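Local coordinates for protein arabinan endo-1,5-alpha-l-arabinosidase A (Cellvibrio cellulosa, PDB 1GYH) that hydrolyses the alpha-1,5-arabinofuranosyl bonds of linear arabinan, releasing almost exclusively arabinotriose, and so takes part in breaking down the plant cell wall, at residues Gly145-Gly150 against Ser184-Ala189; Leu153-Asp158 against Pro166-Ser171; Ser90-Thr95 against Ile128-Ile133; Pro50-Arg55 against Trp109-Ile114. All coordinates share one frame; numbering follows the deposited sequence.

Contact 1. Residues Gly145-Gly150 against Ser184-Ala189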
loop_
_atom_site.group_PDB
_atom_site.type_symbol
_atom_site.label_atom_id
_atom_site.label_comp_id
_atom_site.label_asym_id
_atom_site.label_seq_id
_atom_site.Cartn_x
_atom_site.Cartn_y
_atom_site.Cartn_z
ATOM N N GLY A 145 -8.506 1.141 1.143
ATOM C CA GLY A 145 -9.681 0.514 0.559
ATOM C C GLY A 145 -9.411 -0.572 -0.464
ATOM O O GLY A 145 -8.278 -0.725 -0.967
ATOM N N SER A 146 -10.454 -1.354 -0.740
ATOM C CA SER A 146 -10.388 -2.495 -1.688
ATOM C C SER A 146 -11.791 -2.985 -1.970
ATOM O O SER A 146 -12.506 -3.348 -1.033
ATOM C CB SER A 146 -9.581 -3.646 -1.059
ATOM O OG SER A 146 -9.547 -4.809 -1.903
ATOM N N PHE A 147 -12.206 -2.942 -3.233
ATOM C CA PHE A 147 -13.516 -3.408 -3.673
ATOM C C PHE A 147 -14.662 -2.663 -2.938
ATOM O O PHE A 147 -14.516 -1.515 -2.513
ATOM C CB PHE A 147 -13.579 -4.984 -3.608
ATOM C CG PHE A 147 -12.743 -5.712 -4.674
ATOM C CD1 PHE A 147 -11.348 -5.705 -4.645
ATOM C CD2 PHE A 147 -13.348 -6.426 -5.674
ATOM C CE1 PHE A 147 -10.610 -6.360 -5.600
ATOM C CE2 PHE A 147 -12.586 -7.114 -6.665
ATOM C CZ PHE A 147 -11.246 -7.095 -6.618
ATOM N N TRP A 148 -15.828 -3.298 -2.791
ATOM C CA TRP A 148 -16.996 -2.606 -2.241
ATOM C C TRP A 148 -17.166 -1.214 -2.902
ATOM O O TRP A 148 -17.148 -1.135 -4.143
ATOM C CB TRP A 148 -16.914 -2.604 -0.696
ATOM C CG TRP A 148 -17.289 -3.998 -0.113
ATOM C CD1 TRP A 148 -18.544 -4.413 0.339
ATOM C CD2 TRP A 148 -16.429 -5.140 0.012
ATOM N NE1 TRP A 148 -18.478 -5.721 0.761
ATOM C CE2 TRP A 148 -17.206 -6.202 0.565
ATOM C CE3 TRP A 148 -15.080 -5.385 -0.274
ATOM C CZ2 TRP A 148 -16.668 -7.469 0.826
ATOM C CZ3 TRP A 148 -14.540 -6.661 -0.015
ATOM C CH2 TRP A 148 -15.348 -7.687 0.535
ATOM N N GLY A 149 -17.381 -0.170 -2.111
ATOM C CA GLY A 149 -17.633 1.193 -2.599
ATOM C C GLY A 149 -16.365 2.045 -2.814
ATOM O O GLY A 149 -16.436 3.297 -2.881
ATOM N N GLY A 150 -15.225 1.372 -2.913
ATOM C CA GLY A 150 -13.957 1.950 -3.333
ATOM C C GLY A 150 -13.013 2.511 -2.267
ATOM O O GLY A 150 -12.945 2.027 -1.132
ATOM N N SER A 184 -22.387 -7.891 1.734
ATOM C CA SER A 184 -21.261 -8.731 2.143
ATOM C C SER A 184 -20.300 -9.191 1.011
ATOM O O SER A 184 -19.210 -9.764 1.280
ATOM C CB SER A 184 -21.849 -9.954 2.846
ATOM O OG SER A 184 -22.048 -9.432 4.164
ATOM N N GLN A 185 -20.727 -8.980 -0.236
ATOM C CA GLN A 185 -19.990 -9.400 -1.427
ATOM C C GLN A 185 -19.076 -8.275 -1.936
ATOM O O GLN A 185 -19.488 -7.101 -1.961
ATOM C CB GLN A 185 -20.980 -9.725 -2.524
ATOM C CG GLN A 185 -21.888 -10.870 -2.179
ATOM C CD GLN A 185 -21.106 -12.141 -1.992
ATOM O OE1 GLN A 185 -21.105 -12.707 -0.910
ATOM N NE2 GLN A 185 -20.376 -12.553 -3.033
ATOM N N ALA A 186 -17.863 -8.633 -2.344
ATOM C CA ALA A 186 -16.844 -7.684 -2.823
ATOM C C ALA A 186 -17.265 -6.873 -4.093
ATOM O O ALA A 186 -16.964 -5.673 -4.207
ATOM C CB ALA A 186 -15.513 -8.419 -3.042
ATOM N N GLY A 187 -17.997 -7.508 -5.015
ATOM C CA GLY A 187 -18.489 -6.852 -6.202
ATOM C C GLY A 187 -17.497 -6.958 -7.356
ATOM O O GLY A 187 -16.476 -7.675 -7.291
ATOM N N SER A 188 -17.841 -6.257 -8.426
ATOM C CA SER A 188 -17.080 -6.232 -9.673
ATOM C C SER A 188 -16.132 -5.022 -9.784
ATOM O O SER A 188 -15.441 -4.884 -10.784
ATOM C CB SER A 188 -18.033 -6.212 -10.872
ATOM O OG SER A 188 -18.867 -5.055 -10.821
ATOM N N ALA A 189 -16.122 -4.182 -8.761
ATOM C CA ALA A 189 -15.264 -2.997 -8.691
ATOM C C ALA A 189 -13.810 -3.412 -8.295
ATOM O O ALA A 189 -13.442 -3.396 -7.123
ATOM C CB ALA A 189 -15.860 -2.031 -7.705
HETATM O O HOH W 1 -18.060 -3.386 -5.440
#
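With chi1 at -76° Trp148 holds its CG anti to the carbonyl carbon, and chi2 of -94° then lays one face of the indole on the chain at Gln185-Ala186. Ala186 CA stands 3.5 Å from the centroid of the six-membered ring, almost on its normal, a CH-pi contact; Ala186 CB reaches Trp148 CZ3 at 3.6 Å. Gln185 O lies over the same face, badly angled for the indole N-H, and Trp148 NE1 bonds instead to Asp183 O. Two donors grip Ala186 O: Trp148 N at 3.0 Å, on a lone pair in the carbonyl plane, and a water that also donates to Trp148 O. Phe147 offers a ring face to Ala189 O, 3.4 Å from its CG, and its CA-H points at that same oxygen. A type II' turn from Phe147 to Gly150 presents the two aromatics. Just before it, Ser146, probably a substrate-binding residue, hydrogen-bonds through OG to Glu192, the likely proton donor, so the contact borders the active site. The turn joins strands 140-144 and 151-155 of the third propeller blade, while 184-189 runs from strand 169-173 into strand 191-199 of the fourth.

Contact 2. Residues Leu153-Asp158 against Pro166-Ser171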
loop_
_atom_site.group_PDB
_atom_site.type_symbol
_atom_site.label_atom_id
_atom_site.label_comp_id
_atom_site.label_asym_id
_atom_site.label_seq_id
_atom_site.Cartn_x
_atom_site.Cartn_y
_atom_site.Cartn_z
ATOM N N LEU A 153 -10.568 8.458 2.062
ATOM C CA LEU A 153 -9.577 9.284 2.723
ATOM C C LEU A 153 -10.182 9.898 3.952
ATOM O O LEU A 153 -11.250 10.474 3.871
ATOM C CB LEU A 153 -9.130 10.422 1.766
ATOM C CG LEU A 153 -8.003 11.315 2.255
ATOM C CD1 LEU A 153 -6.645 10.640 2.025
ATOM C CD2 LEU A 153 -8.051 12.765 1.616
ATOM N N PHE A 154 -9.530 9.820 5.105
ATOM C CA PHE A 154 -10.058 10.476 6.286
ATOM C C PHE A 154 -8.968 11.115 7.093
ATOM O O PHE A 154 -7.821 10.698 7.037
ATOM C CB PHE A 154 -10.931 9.549 7.207
ATOM C CG PHE A 154 -10.160 8.459 7.900
ATOM C CD1 PHE A 154 -9.956 7.239 7.265
ATOM C CD2 PHE A 154 -9.658 8.632 9.181
ATOM C CE1 PHE A 154 -9.223 6.245 7.850
ATOM C CE2 PHE A 154 -8.922 7.589 9.804
ATOM C CZ PHE A 154 -8.713 6.403 9.122
ATOM N N LYS A 155 -9.352 12.130 7.852
ATOM C CA LYS A 155 -8.387 12.858 8.680
ATOM C C LYS A 155 -8.007 12.129 9.990
ATOM O O LYS A 155 -8.884 11.636 10.743
ATOM C CB LYS A 155 -8.895 14.263 8.949
ATOM C CG LYS A 155 -7.822 15.209 9.533
ATOM C CD LYS A 155 -8.231 16.695 9.276
ATOM C CE LYS A 155 -8.970 17.306 10.369
ATOM N NZ LYS A 155 -9.401 18.767 9.998
ATOM N N LEU A 156 -6.701 12.027 10.253
ATOM C CA LEU A 156 -6.196 11.340 11.471
ATOM C C LEU A 156 -6.083 12.310 12.633
ATOM O O LEU A 156 -5.929 13.523 12.418
ATOM C CB LEU A 156 -4.831 10.693 11.221
ATOM C CG LEU A 156 -4.904 9.425 10.360
ATOM C CD1 LEU A 156 -3.554 9.075 9.787
ATOM C CD2 LEU A 156 -5.489 8.242 11.181
ATOM N N ASN A 157 -6.211 11.785 13.858
ATOM C CA ASN A 157 -6.090 12.575 15.061
ATOM C C ASN A 157 -4.640 12.945 15.291
ATOM O O ASN A 157 -3.776 12.565 14.506
ATOM C CB ASN A 157 -6.712 11.882 16.321
ATOM C CG ASN A 157 -5.943 10.648 16.782
ATOM O OD1 ASN A 157 -5.026 10.202 16.118
ATOM N ND2 ASN A 157 -6.346 10.081 17.914
ATOM N N ASP A 158 -4.401 13.717 16.350
ATOM C CA ASP A 158 -3.080 14.264 16.666
ATOM C C ASP A 158 -2.003 13.213 16.913
ATOM O O ASP A 158 -0.835 13.469 16.558
ATOM C CB ASP A 158 -3.144 15.223 17.862
ATOM C CG ASP A 158 -3.715 16.604 17.503
ATOM O OD1 ASP A 158 -4.079 16.883 16.332
ATOM O OD2 ASP A 158 -3.819 17.489 18.364
ATOM N N PRO A 166 -14.363 16.023 15.372
ATOM C CA PRO A 166 -15.337 15.324 14.532
ATOM C C PRO A 166 -14.700 14.785 13.255
ATOM O O PRO A 166 -13.715 15.352 12.744
ATOM C CB PRO A 166 -16.311 16.449 14.172
ATOM C CG PRO A 166 -15.434 17.685 14.195
ATOM C CD PRO A 166 -14.663 17.470 15.463
ATOM N N GLN A 167 -15.244 13.692 12.736
ATOM C CA GLN A 167 -14.639 13.009 11.603
ATOM C C GLN A 167 -14.796 13.773 10.315
ATOM O O GLN A 167 -15.780 14.470 10.133
ATOM C CB GLN A 167 -15.208 11.556 11.471
ATOM C CG GLN A 167 -14.901 10.719 12.729
ATOM C CD GLN A 167 -14.925 9.191 12.566
ATOM O OE1 GLN A 167 -15.045 8.665 11.461
ATOM N NE2 GLN A 167 -14.764 8.475 13.706
ATOM N N GLU A 168 -13.815 13.637 9.426
ATOM C CA GLU A 168 -13.878 14.167 8.060
ATOM C C GLU A 168 -13.401 13.152 7.048
ATOM O O GLU A 168 -12.224 12.727 7.060
ATOM C CB GLU A 168 -13.010 15.448 7.916
ATOM C CG GLU A 168 -13.249 16.209 6.608
ATOM C CD GLU A 168 -12.349 17.438 6.406
ATOM O OE1 GLU A 168 -11.929 18.046 7.435
ATOM O OE2 GLU A 168 -12.082 17.773 5.206
ATOM N N TRP A 169 -14.303 12.801 6.128
ATOM C CA TRP A 169 -14.073 11.780 5.132
ATOM C C TRP A 169 -14.295 12.302 3.733
ATOM O O TRP A 169 -15.134 13.158 3.528
ATOM C CB TRP A 169 -15.103 10.630 5.341
ATOM C CG TRP A 169 -14.760 9.741 6.531
ATOM C CD1 TRP A 169 -14.696 10.125 7.838
ATOM C CD2 TRP A 169 -14.394 8.338 6.511
ATOM N NE1 TRP A 169 -14.347 9.054 8.622
ATOM C CE2 TRP A 169 -14.138 7.957 7.837
ATOM C CE3 TRP A 169 -14.252 7.380 5.504
ATOM C CZ2 TRP A 169 -13.753 6.651 8.194
ATOM C CZ3 TRP A 169 -13.895 6.062 5.866
ATOM C CH2 TRP A 169 -13.645 5.725 7.185
ATOM N N HIS A 170 -13.617 11.686 2.782
ATOM C CA HIS A 170 -13.770 11.936 1.360
ATOM C C HIS A 170 -13.604 10.664 0.528
ATOM O O HIS A 170 -12.640 9.884 0.707
ATOM C CB HIS A 170 -12.718 13.004 0.846
ATOM C CG HIS A 170 -12.767 14.295 1.601
ATOM N ND1 HIS A 170 -13.651 15.310 1.285
ATOM C CD2 HIS A 170 -12.099 14.708 2.703
ATOM C CE1 HIS A 170 -13.531 16.284 2.169
ATOM N NE2 HIS A 170 -12.576 15.955 3.022
ATOM N N SER A 171 -14.500 10.459 -0.425
ATOM C CA SER A 171 -14.279 9.431 -1.434
ATOM C C SER A 171 -13.252 9.941 -2.461
ATOM O O SER A 171 -13.327 11.105 -2.861
ATOM C CB SER A 171 -15.584 9.075 -2.151
ATOM O OG SER A 171 -16.549 8.559 -1.219
HETATM O O HOH W 2 -11.656 12.079 10.845
HETATM O O HOH W 3 -11.905 18.228 9.889
#
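Three partners gather at Lys155 NZ: a water at 2.6 Å, the side-chain oxygen of Gln139, and Glu168 across the strand pair, whose OE1 lies 3.7 Å from NZ in a long salt bridge. The same water donates to Glu168 OE1 and so closes the gap between the two charges. The second carboxylate oxygen is used as well: His170 NE2 donates to Glu168 OE2 over 2.9 Å, with the oxygen in the imidazole plane and offering its anti lone pair. Beneath this polar row the backbones pair as antiparallel strands, the outer two of a four-stranded propeller blade. Leu153 and His170 form the hydrogen-bonded pair, Leu153 N to His170 O being 2.9 Å, and Lys155 N adds a further bond to Glu168 O at 3.0 Å. Past that point the strands part, and a second water links Lys155 O to Glu168 N. Phe154 and Trp169, a non-hydrogen-bonded pair, occupy the other face. Phe154 takes the crowded position, chi1 68°, and its ring runs alongside the indole as an offset stack, centroids 4.9 Å apart and planes 19° from parallel. Its CB sits squarely over the five-membered ring of Trp169, and the indole NE1 is tied to Gln167 OE1. One face is thus aromatic, and the other mixes Leu153 with a polar row of Lys155, Glu168 and His170; there the carboxylate, between a lysine and a histidine N-H, is probably kept ionised, and could in turn favour a positively charged His170.

Contact 3. Residues Ser90-Thr95 against Ile128-Ile133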
loop_
_atom_site.group_PDB
_atom_site.type_symbol
_atom_site.label_atom_id
_atom_site.label_comp_id
_atom_site.label_asym_id
_atom_site.label_seq_id
_atom_site.Cartn_x
_atom_site.Cartn_y
_atom_site.Cartn_z
ATOM N N SER A 90 -12.701 -6.722 8.576
ATOM C CA SER A 90 -11.326 -6.205 8.433
ATOM C C SER A 90 -11.105 -5.004 9.328
ATOM O O SER A 90 -12.051 -4.299 9.705
ATOM C CB SER A 90 -11.045 -5.720 7.002
ATOM O OG SER A 90 -11.391 -6.694 6.031
ATOM N N ALA A 91 -9.847 -4.787 9.667
ATOM C CA ALA A 91 -9.467 -3.608 10.431
ATOM C C ALA A 91 -8.003 -3.261 10.156
ATOM O O ALA A 91 -7.149 -4.162 9.938
ATOM C CB ALA A 91 -9.663 -3.815 11.938
ATOM N N ILE A 92 -7.747 -1.954 10.210
ATOM C CA ILE A 92 -6.390 -1.404 10.148
ATOM C C ILE A 92 -5.930 -1.025 11.533
ATOM O O ILE A 92 -6.608 -0.280 12.260
ATOM C CB ILE A 92 -6.340 -0.205 9.165
ATOM C CG1 ILE A 92 -6.571 -0.672 7.741
ATOM C CG2 ILE A 92 -4.996 0.509 9.280
ATOM C CD1 ILE A 92 -7.065 0.456 6.773
ATOM N N GLY A 93 -4.789 -1.586 11.913
ATOM C CA GLY A 93 -4.125 -1.281 13.149
ATOM C C GLY A 93 -2.851 -0.448 12.943
ATOM O O GLY A 93 -2.403 -0.265 11.820
ATOM N N VAL A 94 -2.283 0.024 14.032
ATOM C CA VAL A 94 -0.959 0.653 13.973
ATOM C C VAL A 94 -0.093 0.298 15.170
ATOM O O VAL A 94 -0.556 0.318 16.313
ATOM C CB VAL A 94 -1.084 2.199 13.765
ATOM C CG1 VAL A 94 -1.729 2.873 14.916
ATOM C CG2 VAL A 94 0.297 2.820 13.459
ATOM N N THR A 95 1.158 -0.070 14.884
ATOM C CA THR A 95 2.163 -0.308 15.895
ATOM C C THR A 95 3.381 0.616 15.673
ATOM O O THR A 95 3.744 0.911 14.552
ATOM C CB THR A 95 2.529 -1.836 15.941
ATOM O OG1 THR A 95 3.499 -2.113 16.962
ATOM C CG2 THR A 95 3.136 -2.324 14.631
ATOM N N ILE A 128 -8.784 -2.296 4.685
ATOM C CA ILE A 128 -7.444 -2.802 4.412
ATOM C C ILE A 128 -6.656 -1.782 3.539
ATOM O O ILE A 128 -7.264 -0.926 2.904
ATOM C CB ILE A 128 -7.452 -4.182 3.685
ATOM C CG1 ILE A 128 -7.946 -4.083 2.249
ATOM C CG2 ILE A 128 -8.281 -5.267 4.545
ATOM C CD1 ILE A 128 -7.834 -5.430 1.477
ATOM N N ALA A 129 -5.333 -1.948 3.510
ATOM C CA ALA A 129 -4.421 -1.236 2.572
ATOM C C ALA A 129 -4.273 0.255 2.844
ATOM O O ALA A 129 -4.505 1.071 1.969
ATOM C CB ALA A 129 -4.809 -1.497 1.088
ATOM N N PRO A 130 -3.839 0.611 4.051
ATOM C CA PRO A 130 -3.629 2.012 4.412
ATOM C C PRO A 130 -2.426 2.650 3.694
ATOM O O PRO A 130 -1.440 1.962 3.347
ATOM C CB PRO A 130 -3.338 1.942 5.908
ATOM C CG PRO A 130 -2.710 0.662 6.070
ATOM C CD PRO A 130 -3.470 -0.268 5.172
ATOM N N ALA A 131 -2.541 3.970 3.484
ATOM C CA ALA A 131 -1.419 4.802 2.994
ATOM C C ALA A 131 -1.513 6.187 3.636
ATOM O O ALA A 131 -2.610 6.785 3.641
ATOM C CB ALA A 131 -1.394 4.882 1.479
ATOM N N ILE A 132 -0.401 6.700 4.182
ATOM C CA ILE A 132 -0.448 7.926 4.978
ATOM C C ILE A 132 0.113 9.106 4.164
ATOM O O ILE A 132 1.173 8.978 3.576
ATOM C CB ILE A 132 0.370 7.774 6.278
ATOM C CG1 ILE A 132 -0.009 6.486 7.077
ATOM C CG2 ILE A 132 0.239 9.001 7.145
ATOM C CD1 ILE A 132 -1.490 6.377 7.468
ATOM N N ILE A 133 -0.585 10.237 4.186
ATOM C CA ILE A 133 -0.186 11.445 3.419
ATOM C C ILE A 133 -0.423 12.712 4.235
ATOM O O ILE A 133 -1.490 12.898 4.827
ATOM C CB ILE A 133 -0.914 11.529 2.048
ATOM C CG1 ILE A 133 -0.430 12.760 1.230
ATOM C CG2 ILE A 133 -2.466 11.630 2.213
ATOM C CD1 ILE A 133 1.029 12.619 0.759
#
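Ile92 slides past the ring of Pro130 in the opposite sense, its CG2 3.9 Å from Pro130 CG and its CG1 4.0 Å from Pro130 CD. This is the seam between two blades of the five-bladed beta-propeller: strand 90-97 belongs to the second blade, while 128-133 leads into strand 131-134, the first strand of the third. No hydrogen bond crosses between the two segments, and every residue that touches is buried, so they meet here mainly by apolar contact. With chi1 at -67° Ile92 CG2 lies anti to the backbone N and meets only the proline, while the CG1-CD1 branch, extended at chi2 (158°), runs between Pro130 and the backbone of Ile128, with CD1 3.9 Å from Ile128 N. Phe144 and Ile116 also pack against Ile92, from the third and second blades respectively. The substrate site lies at the other end. Ser90 OG is hydrogen-bonded to Ser83 OG and to Asn126 OD1; Asn126 is a probable substrate-binding residue, and Ser90 would steady it from the second shell. With its polar partners there, Ser90 meets Ile128 by van der Waals contact. Ile128 has its CG1 between the backbone N and the carbonyl carbon, chi1 70°, which leaves CG2 as the branch turned to the serine: that methyl lies 3.7 Å from Ser90 CB and equally far from Ser90 OG.

Contact 4. Residues Pro50-Arg55 against Trp109-Ile114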
loop_
_atom_site.group_PDB
_atom_site.type_symbol
_atom_site.label_atom_id
_atom_site.label_comp_id
_atom_site.label_asym_id
_atom_site.label_seq_id
_atom_site.Cartn_x
_atom_site.Cartn_y
_atom_site.Cartn_z
ATOM N N PRO A 50 -1.540 -9.574 16.565
ATOM C CA PRO A 50 -2.236 -8.592 17.382
ATOM C C PRO A 50 -3.257 -9.307 18.307
ATOM O O PRO A 50 -3.902 -10.266 17.884
ATOM C CB PRO A 50 -2.922 -7.689 16.355
ATOM C CG PRO A 50 -2.195 -7.906 15.071
ATOM C CD PRO A 50 -1.723 -9.311 15.123
ATOM N N THR A 51 -3.368 -8.850 19.554
ATOM C CA THR A 51 -4.220 -9.495 20.545
ATOM C C THR A 51 -5.680 -9.511 20.136
ATOM O O THR A 51 -6.432 -10.398 20.555
ATOM C CB THR A 51 -4.099 -8.832 21.930
ATOM O OG1 THR A 51 -4.466 -7.449 21.832
ATOM C CG2 THR A 51 -2.655 -8.881 22.466
ATOM N N TRP A 52 -6.074 -8.539 19.320
ATOM C CA TRP A 52 -7.441 -8.329 18.897
ATOM C C TRP A 52 -7.791 -8.962 17.533
ATOM O O TRP A 52 -8.954 -8.892 17.092
ATOM C CB TRP A 52 -7.731 -6.802 18.845
ATOM C CG TRP A 52 -6.753 -5.998 17.978
ATOM C CD1 TRP A 52 -5.623 -5.365 18.413
ATOM C CD2 TRP A 52 -6.806 -5.799 16.561
ATOM N NE1 TRP A 52 -4.975 -4.789 17.350
ATOM C CE2 TRP A 52 -5.681 -5.031 16.202
ATOM C CE3 TRP A 52 -7.690 -6.199 15.549
ATOM C CZ2 TRP A 52 -5.424 -4.636 14.884
ATOM C CZ3 TRP A 52 -7.438 -5.808 14.232
ATOM C CH2 TRP A 52 -6.311 -5.018 13.915
ATOM N N ALA A 53 -6.815 -9.541 16.844
ATOM C CA ALA A 53 -7.011 -9.915 15.442
ATOM C C ALA A 53 -8.109 -10.956 15.271
ATOM O O ALA A 53 -8.933 -10.826 14.380
ATOM C CB ALA A 53 -5.761 -10.445 14.852
ATOM N N LYS A 54 -8.099 -11.984 16.141
ATOM C CA LYS A 54 -9.077 -13.079 16.029
ATOM C C LYS A 54 -10.517 -12.650 16.238
ATOM O O LYS A 54 -11.434 -13.246 15.662
ATOM C CB LYS A 54 -8.720 -14.249 16.952
ATOM C CG LYS A 54 -7.662 -15.142 16.372
ATOM C CD LYS A 54 -7.536 -16.438 17.166
ATOM C CE LYS A 54 -6.427 -17.315 16.630
ATOM N NZ LYS A 54 -5.117 -17.006 17.262
ATOM N N ARG A 55 -10.742 -11.600 17.010
ATOM C CA ARG A 55 -12.097 -11.125 17.160
ATOM C C ARG A 55 -12.620 -10.412 15.919
ATOM O O ARG A 55 -13.786 -10.544 15.593
ATOM C CB ARG A 55 -12.273 -10.351 18.474
ATOM C CG ARG A 55 -12.414 -8.920 18.331
ATOM C CD ARG A 55 -13.815 -8.387 18.217
ATOM N NE ARG A 55 -13.579 -6.970 18.090
ATOM C CZ ARG A 55 -13.681 -6.291 16.989
ATOM N NH1 ARG A 55 -14.160 -6.855 15.892
ATOM N NH2 ARG A 55 -13.368 -5.020 17.015
ATOM N N TRP A 109 8.430 -2.806 19.061
ATOM C CA TRP A 109 7.122 -2.495 18.513
ATOM C C TRP A 109 6.010 -2.542 19.568
ATOM O O TRP A 109 5.846 -3.544 20.280
ATOM C CB TRP A 109 6.782 -3.452 17.350
ATOM C CG TRP A 109 7.640 -3.279 16.150
ATOM C CD1 TRP A 109 8.688 -4.066 15.776
ATOM C CD2 TRP A 109 7.562 -2.237 15.184
ATOM N NE1 TRP A 109 9.261 -3.576 14.629
ATOM C CE2 TRP A 109 8.583 -2.459 14.241
ATOM C CE3 TRP A 109 6.727 -1.125 15.015
ATOM C CZ2 TRP A 109 8.816 -1.600 13.154
ATOM C CZ3 TRP A 109 6.957 -0.253 13.900
ATOM C CH2 TRP A 109 7.977 -0.526 12.990
ATOM N N GLU A 110 5.243 -1.448 19.658
ATOM C CA GLU A 110 4.172 -1.300 20.623
ATOM C C GLU A 110 2.857 -1.053 19.909
ATOM O O GLU A 110 2.644 -0.014 19.286
ATOM C CB GLU A 110 4.494 -0.172 21.622
ATOM C CG GLU A 110 5.882 -0.327 22.239
ATOM C CD GLU A 110 6.157 0.581 23.419
ATOM O OE1 GLU A 110 5.314 1.444 23.758
ATOM O OE2 GLU A 110 7.230 0.413 24.017
ATOM N N ASP A 111 1.944 -2.012 20.015
ATOM C CA ASP A 111 0.671 -1.924 19.285
ATOM C C ASP A 111 -0.224 -0.897 19.959
ATOM O O ASP A 111 -0.319 -0.859 21.171
ATOM C CB ASP A 111 -0.044 -3.285 19.270
ATOM C CG ASP A 111 -1.226 -3.319 18.334
ATOM O OD1 ASP A 111 -1.215 -2.617 17.284
ATOM O OD2 ASP A 111 -2.212 -4.044 18.555
ATOM N N LYS A 112 -0.890 -0.099 19.148
ATOM C CA LYS A 112 -1.799 0.930 19.591
ATOM C C LYS A 112 -3.262 0.587 19.244
ATOM O O LYS A 112 -4.181 1.355 19.559
ATOM C CB LYS A 112 -1.367 2.271 18.952
ATOM C CG LYS A 112 0.122 2.648 19.225
ATOM C CD LYS A 112 0.421 2.793 20.687
ATOM C CE LYS A 112 1.880 3.124 20.947
ATOM N NZ LYS A 112 2.154 3.380 22.374
ATOM N N GLY A 113 -3.481 -0.574 18.596
ATOM C CA GLY A 113 -4.833 -1.063 18.315
ATOM C C GLY A 113 -5.466 -0.585 17.000
ATOM O O GLY A 113 -4.788 -0.181 16.032
ATOM N N ILE A 114 -6.793 -0.641 16.966
ATOM C CA ILE A 114 -7.555 -0.455 15.774
ATOM C C ILE A 114 -7.779 1.020 15.458
ATOM O O ILE A 114 -8.355 1.754 16.258
ATOM C CB ILE A 114 -8.927 -1.177 15.889
ATOM C CG1 ILE A 114 -8.698 -2.710 16.015
ATOM C CG2 ILE A 114 -9.802 -0.800 14.727
ATOM C CD1 ILE A 114 -9.978 -3.451 16.402
HETATM O O HOH W 4 -1.848 -6.414 19.892
#
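Trp52 is clamped on both faces while Arg55 only brushes the opposite segment. Ile114 CG1 stands over the middle of the indole, 3.5 Å from the six-membered ring centroid and 7° off its normal, a CH-pi contact; Pro50 CB leans on the opposite face, toward the rim. At the edge, Trp52 NE1 donates to the syn lone pair of Asp111 OD2 at 3.1 Å. Ring and carboxylate are only 22° from coplanar, so the bond lies close to the plane of both groups. Asp111 OD1 is also engaged, accepting from Tyr80 OH and, weakly, from Gly113 N at 3.3 Å, which fixes the rotation of the carboxylate that meets the indole. Gly113 CA slips in beside the bond, 3.9 Å from Trp52 NE1. In the propeller, strand 110-118 is the outermost strand of the second blade, and 50-55 belongs to the connection coming from the first; Trp52 rests as well on Tyr80, Val82 and Ala91, inner residues of the same sheet. A type I turn from Pro50 to Ala53 brings the proline round beneath the indole, with chi1 of 55° placing the Trp52 ring between its backbone N and carbonyl carbon. Toward solvent the fit slackens. A water bridges Thr51 N and Asp111 OD2, donating to the latter at 2.7 Å. In the conformer described, Arg55 NH2 lies 3.8 Å from Ile114 CD1 and pairs with Glu117 in a salt bridge; a second conformer is modelled, so this exposed contact is doubtful.

Overall arrangement
Contact 3 is the buried one, about 9 Å from the centre of the chain, with no hydrogen bond between its two segments and mainly apolar side chains meeting; contacts 1 and 2 are partly buried, and contact 4 lies at the surface. Contacts 2 and 3 share the third blade, where Leu156 and Leu153 pack on Ile132 and Ile133. Contacts 3 and 4 share the second blade, joined by backbone bonds between Val94 and both Lys112 and Gly113. Contact 1 meets contact 3 through Gly145 and Ile128, near the substrate site. Waters bridge the outer three: contact 2 sets a long salt bridge across the sheet from its aromatic stack, whereas in contact 4 one carboxylate takes the indole N-H.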